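Local coordinates for protein cellulosomal scaffoldin (Acetivibrio cellulolyticus, PDB 3ZUC) that binds crystalline cellulose through this family 3b carbohydrate-binding module, a calcium-containing part of a large cellulosomal scaffolding protein, at residues F47-W58 with G108-N119. Sequence-based numbering, arbitrary orientation. Where two conformers were deposited one is given.
With CA (calcium ion), chain B.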
loop_
_atom_site.group_PDB
_atom_site.type_symbol
_atom_site.label_atom_id
_atom_site.label_comp_id
_atom_site.label_asym_id
_atom_site.label_seq_id
_atom_site.Cartn_x
_atom_site.Cartn_y
_atom_site.Cartn_z
ATOM N N PHE A 47 -1.891 -0.225 10.110
ATOM C CA PHE A 47 -3.188 -0.013 10.711
ATOM C C PHE A 47 -3.301 -0.765 12.033
ATOM O O PHE A 47 -2.466 -1.613 12.361
ATOM C CB PHE A 47 -4.306 -0.438 9.722
ATOM C CG PHE A 47 -4.305 -1.906 9.362
ATOM C CD1 PHE A 47 -3.437 -2.419 8.401
ATOM C CD2 PHE A 47 -5.206 -2.789 9.959
ATOM C CE1 PHE A 47 -3.456 -3.765 8.066
ATOM C CE2 PHE A 47 -5.230 -4.122 9.620
ATOM C CZ PHE A 47 -4.358 -4.620 8.667
ATOM N N THR A 48 -4.359 -0.454 12.778
ATOM C CA THR A 48 -4.775 -1.268 13.911
ATOM C C THR A 48 -5.995 -2.081 13.486
ATOM O O THR A 48 -6.965 -1.526 12.952
ATOM C CB THR A 48 -5.078 -0.472 15.176
ATOM O OG1 THR A 48 -6.188 0.381 14.924
ATOM C CG2 THR A 48 -3.879 0.348 15.615
ATOM N N VAL A 49 -5.932 -3.392 13.674
ATOM C CA VAL A 49 -6.929 -4.288 13.114
ATOM C C VAL A 49 -8.309 -4.196 13.767
ATOM O O VAL A 49 -9.297 -4.511 13.113
ATOM C CB VAL A 49 -6.376 -5.742 13.109
ATOM C CG1 VAL A 49 -6.248 -6.316 14.514
ATOM C CG2 VAL A 49 -7.173 -6.666 12.212
ATOM N N ASP A 50 -8.370 -3.782 15.039
ATOM C CA ASP A 50 -9.652 -3.658 15.750
ATOM C C ASP A 50 -10.425 -4.984 15.743
ATOM O O ASP A 50 -11.583 -5.058 15.307
ATOM C CB ASP A 50 -10.498 -2.531 15.166
ATOM C CG ASP A 50 -9.851 -1.194 15.325
ATOM O OD1 ASP A 50 -9.607 -0.825 16.505
ATOM O OD2 ASP A 50 -9.608 -0.503 14.332
ATOM N N GLY A 51 -9.763 -6.024 16.263
ATOM C CA GLY A 51 -10.305 -7.368 16.263
ATOM C C GLY A 51 -9.652 -8.179 15.158
ATOM O O GLY A 51 -10.008 -8.063 13.991
ATOM N N ASP A 52 -8.667 -8.983 15.529
ATOM C CA ASP A 52 -7.882 -9.742 14.558
ATOM C C ASP A 52 -8.754 -10.861 13.978
ATOM O O ASP A 52 -9.434 -11.583 14.691
ATOM C CB ASP A 52 -6.643 -10.329 15.228
ATOM C CG ASP A 52 -5.623 -10.918 14.260
ATOM O OD1 ASP A 52 -5.624 -10.555 13.078
ATOM O OD2 ASP A 52 -4.783 -11.748 14.724
ATOM N N LYS A 53 -8.722 -10.971 12.656
ATOM C CA LYS A 53 -9.390 -12.022 11.907
ATOM C C LYS A 53 -8.525 -12.278 10.678
ATOM O O LYS A 53 -7.714 -11.431 10.286
ATOM C CB LYS A 53 -10.785 -11.586 11.430
ATOM C CG LYS A 53 -11.735 -11.189 12.550
ATOM C CD LYS A 53 -12.179 -12.393 13.386
ATOM C CE LYS A 53 -12.897 -12.015 14.663
ATOM N NZ LYS A 53 -14.097 -11.160 14.414
ATOM N N ALA A 54 -8.682 -13.442 10.061
ATOM C CA ALA A 54 -8.126 -13.663 8.733
ATOM C C ALA A 54 -8.535 -12.478 7.857
ATOM O O ALA A 54 -9.689 -12.050 7.934
ATOM C CB ALA A 54 -8.677 -14.960 8.147
ATOM N N GLN A 55 -7.599 -11.951 7.059
ATOM C CA GLN A 55 -7.879 -10.873 6.130
ATOM C C GLN A 55 -7.450 -11.270 4.729
ATOM O O GLN A 55 -6.540 -12.074 4.548
ATOM C CB GLN A 55 -7.142 -9.603 6.567
ATOM C CG GLN A 55 -7.740 -9.038 7.857
ATOM C CD GLN A 55 -6.799 -8.061 8.518
ATOM O OE1 GLN A 55 -5.751 -8.489 9.081
ATOM N NE2 GLN A 55 -7.090 -6.807 8.465
ATOM N N THR A 56 -8.117 -10.668 3.756
ATOM C CA THR A 56 -7.825 -10.862 2.344
ATOM C C THR A 56 -7.676 -9.502 1.685
ATOM O O THR A 56 -8.481 -8.604 1.933
ATOM C CB THR A 56 -8.947 -11.642 1.652
ATOM O OG1 THR A 56 -9.135 -12.886 2.310
ATOM C CG2 THR A 56 -8.604 -11.907 0.193
ATOM N N PHE A 57 -6.650 -9.383 0.846
ATOM C CA PHE A 57 -6.462 -8.249 -0.048
ATOM C C PHE A 57 -6.839 -8.648 -1.470
ATOM O O PHE A 57 -6.442 -9.707 -1.951
ATOM C CB PHE A 57 -4.989 -7.820 -0.016
ATOM C CG PHE A 57 -4.641 -6.736 -1.015
ATOM C CD1 PHE A 57 -4.928 -5.419 -0.754
ATOM C CD2 PHE A 57 -4.055 -7.045 -2.225
ATOM C CE1 PHE A 57 -4.600 -4.425 -1.659
ATOM C CE2 PHE A 57 -3.728 -6.037 -3.142
ATOM C CZ PHE A 57 -4.012 -4.742 -2.857
ATOM N N TRP A 58 -7.544 -7.738 -2.137
ATOM C CA TRP A 58 -7.826 -7.856 -3.552
ATOM C C TRP A 58 -7.297 -6.617 -4.254
ATOM O O TRP A 58 -7.569 -5.502 -3.832
ATOM C CB TRP A 58 -9.336 -7.942 -3.794
ATOM C CG TRP A 58 -10.019 -9.073 -3.087
ATOM C CD1 TRP A 58 -10.168 -10.366 -3.509
ATOM C CD2 TRP A 58 -10.673 -9.003 -1.809
ATOM N NE1 TRP A 58 -10.867 -11.099 -2.563
ATOM C CE2 TRP A 58 -11.178 -10.284 -1.513
ATOM C CE3 TRP A 58 -10.857 -7.990 -0.875
ATOM C CZ2 TRP A 58 -11.875 -10.562 -0.333
ATOM C CZ3 TRP A 58 -11.546 -8.268 0.292
ATOM C CH2 TRP A 58 -12.038 -9.541 0.551
ATOM N N GLY A 108 -6.696 -1.259 -4.479
ATOM C CA GLY A 108 -7.064 -2.477 -3.758
ATOM C C GLY A 108 -8.071 -2.280 -2.627
ATOM O O GLY A 108 -8.335 -1.153 -2.215
ATOM N N ARG A 109 -8.683 -3.383 -2.157
ATOM C CA ARG A 109 -9.466 -3.382 -0.917
ATOM C C ARG A 109 -8.912 -4.498 -0.044
ATOM O O ARG A 109 -8.311 -5.453 -0.536
ATOM C CB ARG A 109 -11.002 -3.644 -1.144
ATOM C CG ARG A 109 -11.697 -2.651 -2.075
ATOM C CD ARG A 109 -13.013 -3.244 -2.579
ATOM N NE ARG A 109 -12.728 -4.375 -3.443
ATOM C CZ ARG A 109 -12.986 -5.653 -3.202
ATOM N NH1 ARG A 109 -13.658 -6.052 -2.116
ATOM N NH2 ARG A 109 -12.546 -6.540 -4.083
ATOM N N PHE A 110 -9.178 -4.413 1.257
ATOM C CA PHE A 110 -9.053 -5.563 2.131
ATOM C C PHE A 110 -10.139 -5.567 3.182
ATOM O O PHE A 110 -10.724 -4.538 3.523
ATOM C CB PHE A 110 -7.647 -5.720 2.713
ATOM C CG PHE A 110 -7.132 -4.625 3.637
ATOM C CD1 PHE A 110 -6.394 -3.559 3.138
ATOM C CD2 PHE A 110 -7.279 -4.744 5.015
ATOM C CE1 PHE A 110 -5.811 -2.639 3.990
ATOM C CE2 PHE A 110 -6.692 -3.811 5.871
ATOM C CZ PHE A 110 -5.956 -2.776 5.358
ATOM N N ALA A 111 -10.428 -6.776 3.665
ATOM C CA ALA A 111 -11.511 -7.020 4.604
ATOM C C ALA A 111 -11.199 -8.260 5.427
ATOM O O ALA A 111 -10.355 -9.081 5.068
ATOM C CB ALA A 111 -12.839 -7.204 3.877
ATOM N N LYS A 112 -11.948 -8.411 6.512
ATOM C CA LYS A 112 -11.872 -9.571 7.389
ATOM C C LYS A 112 -12.772 -10.692 6.873
ATOM O O LYS A 112 -13.773 -10.459 6.195
ATOM C CB LYS A 112 -12.328 -9.172 8.793
ATOM C CG LYS A 112 -11.471 -8.080 9.390
ATOM C CD LYS A 112 -11.968 -7.664 10.772
ATOM C CE LYS A 112 -11.221 -6.449 11.235
ATOM N NZ LYS A 112 -11.583 -6.046 12.621
ATOM N N SER A 113 -12.438 -11.920 7.253
ATOM C CA SER A 113 -13.157 -13.090 6.748
ATOM C C SER A 113 -14.631 -13.093 7.106
ATOM O O SER A 113 -15.431 -13.676 6.371
ATOM C CB SER A 113 -12.501 -14.350 7.272
ATOM O OG SER A 113 -12.544 -14.328 8.687
ATOM N N ASP A 114 -14.976 -12.494 8.246
ATOM C CA ASP A 114 -16.340 -12.408 8.732
ATOM C C ASP A 114 -16.966 -11.042 8.458
ATOM O O ASP A 114 -18.101 -10.804 8.901
ATOM C CB ASP A 114 -16.413 -12.775 10.220
ATOM C CG ASP A 114 -15.578 -11.881 11.118
ATOM O OD1 ASP A 114 -15.024 -10.867 10.629
ATOM O OD2 ASP A 114 -15.493 -12.220 12.327
ATOM N N TRP A 115 -16.270 -10.182 7.707
ATOM C CA TRP A 115 -16.793 -8.882 7.293
ATOM C C TRP A 115 -17.124 -7.969 8.459
ATOM O O TRP A 115 -17.873 -7.014 8.316
ATOM C CB TRP A 115 -17.931 -9.043 6.248
ATOM C CG TRP A 115 -17.335 -9.529 4.966
ATOM C CD1 TRP A 115 -17.084 -10.817 4.596
ATOM C CD2 TRP A 115 -16.815 -8.711 3.931
ATOM N NE1 TRP A 115 -16.447 -10.848 3.365
ATOM C CE2 TRP A 115 -16.261 -9.556 2.948
ATOM C CE3 TRP A 115 -16.758 -7.335 3.742
ATOM C CZ2 TRP A 115 -15.700 -9.063 1.779
ATOM C CZ3 TRP A 115 -16.190 -6.852 2.581
ATOM C CH2 TRP A 115 -15.671 -7.714 1.628
ATOM N N THR A 116 -16.485 -8.204 9.597
ATOM C CA THR A 116 -16.643 -7.319 10.739
ATOM C C THR A 116 -15.818 -6.029 10.574
ATOM O O THR A 116 -14.923 -5.914 9.730
ATOM C CB THR A 116 -16.315 -8.052 12.057
ATOM O OG1 THR A 116 -14.980 -8.572 12.005
ATOM C CG2 THR A 116 -17.345 -9.169 12.325
ATOM N N ASN A 117 -16.135 -5.025 11.373
ATOM C CA ASN A 117 -15.630 -3.688 11.137
ATOM C C ASN A 117 -14.212 -3.432 11.616
ATOM O O ASN A 117 -13.733 -4.006 12.602
ATOM C CB ASN A 117 -16.546 -2.649 11.770
ATOM C CG ASN A 117 -17.876 -2.523 11.050
ATOM O OD1 ASN A 117 -17.989 -2.795 9.860
ATOM N ND2 ASN A 117 -18.891 -2.121 11.786
ATOM N N TYR A 118 -13.579 -2.508 10.911
ATOM C CA TYR A 118 -12.407 -1.765 11.307
ATOM C C TYR A 118 -12.815 -0.388 11.856
ATOM O O TYR A 118 -13.875 0.121 11.506
ATOM C CB TYR A 118 -11.528 -1.492 10.091
ATOM C CG TYR A 118 -10.966 -2.705 9.396
ATOM C CD1 TYR A 118 -9.812 -3.315 9.853
ATOM C CD2 TYR A 118 -11.557 -3.217 8.259
ATOM C CE1 TYR A 118 -9.258 -4.402 9.188
ATOM C CE2 TYR A 118 -11.023 -4.294 7.598
ATOM C CZ TYR A 118 -9.859 -4.883 8.046
ATOM O OH TYR A 118 -9.365 -5.967 7.364
ATOM N N ASN A 119 -11.940 0.219 12.671
ATOM C CA ASN A 119 -11.957 1.662 12.941
ATOM C C ASN A 119 -10.801 2.285 12.191
ATOM O O ASN A 119 -9.642 2.140 12.589
ATOM C CB ASN A 119 -11.822 1.969 14.441
ATOM C CG ASN A 119 -11.631 3.439 14.700
ATOM O OD1 ASN A 119 -12.092 4.275 13.914
ATOM N ND2 ASN A 119 -10.948 3.773 15.785
HETATM CA CA CA B . -7.929 0.734 13.328
HETATM O O HOH W 1 -9.517 1.674 17.350
HETATM O O HOH W 2 -14.422 -5.742 14.589
HETATM O O HOH W 3 -13.366 -8.302 14.115
HETATM O O HOH W 4 -8.623 -0.170 11.138
#
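Lys112 and the loop 49-51 meet through one ammonium group: NZ donates to Val49 O (2.8 Å) and to Gly51 O, the latter in the carbonyl plane on a lone pair. The chain reaches them because it runs extended beyond CG (chi2 178°), its CE lying 3.5 Å above one face of the Tyr118 ring. A third bond, to Asn117 O within its own segment, comes from above that carbonyl plane.

Past Asp50, calcium joins the segments directly. Thr48 chelates through O and OG1, Asp50 OD2 binds the calcium at 2.3 Å, and Asn119 O and a water add ligands; Asp122 and Asp123 complete the site. Asn119 N also donates to Asp50 OD2 (3.0 Å), 52° out of the carboxylate plane, which helps position this ligand.

At the outer turn, Lys53 NZ salt-bridges Asp114, meeting OD2 at 2.7 Å on its syn lone pair. Asp114 OD1 is in turn held by Thr116 N and OG1, the former closing an Asx turn.

Beyond the loops, paired backbone bonds join Thr56 to Ala111 and Trp58 to Arg109. The Arg109 guanidinium lies over Trp58, planes 10° apart, NH1 3.6 Å from CE3, while NE salt-bridges Asp60. This antiparallel ladder pairs outermost strand 55-61 with 102-112; on the opposite face, Phe57 packs against strands 69-80 and 83-91 of the second sheet, within the CBM3 beta-sandwich that carries the calcium at one end.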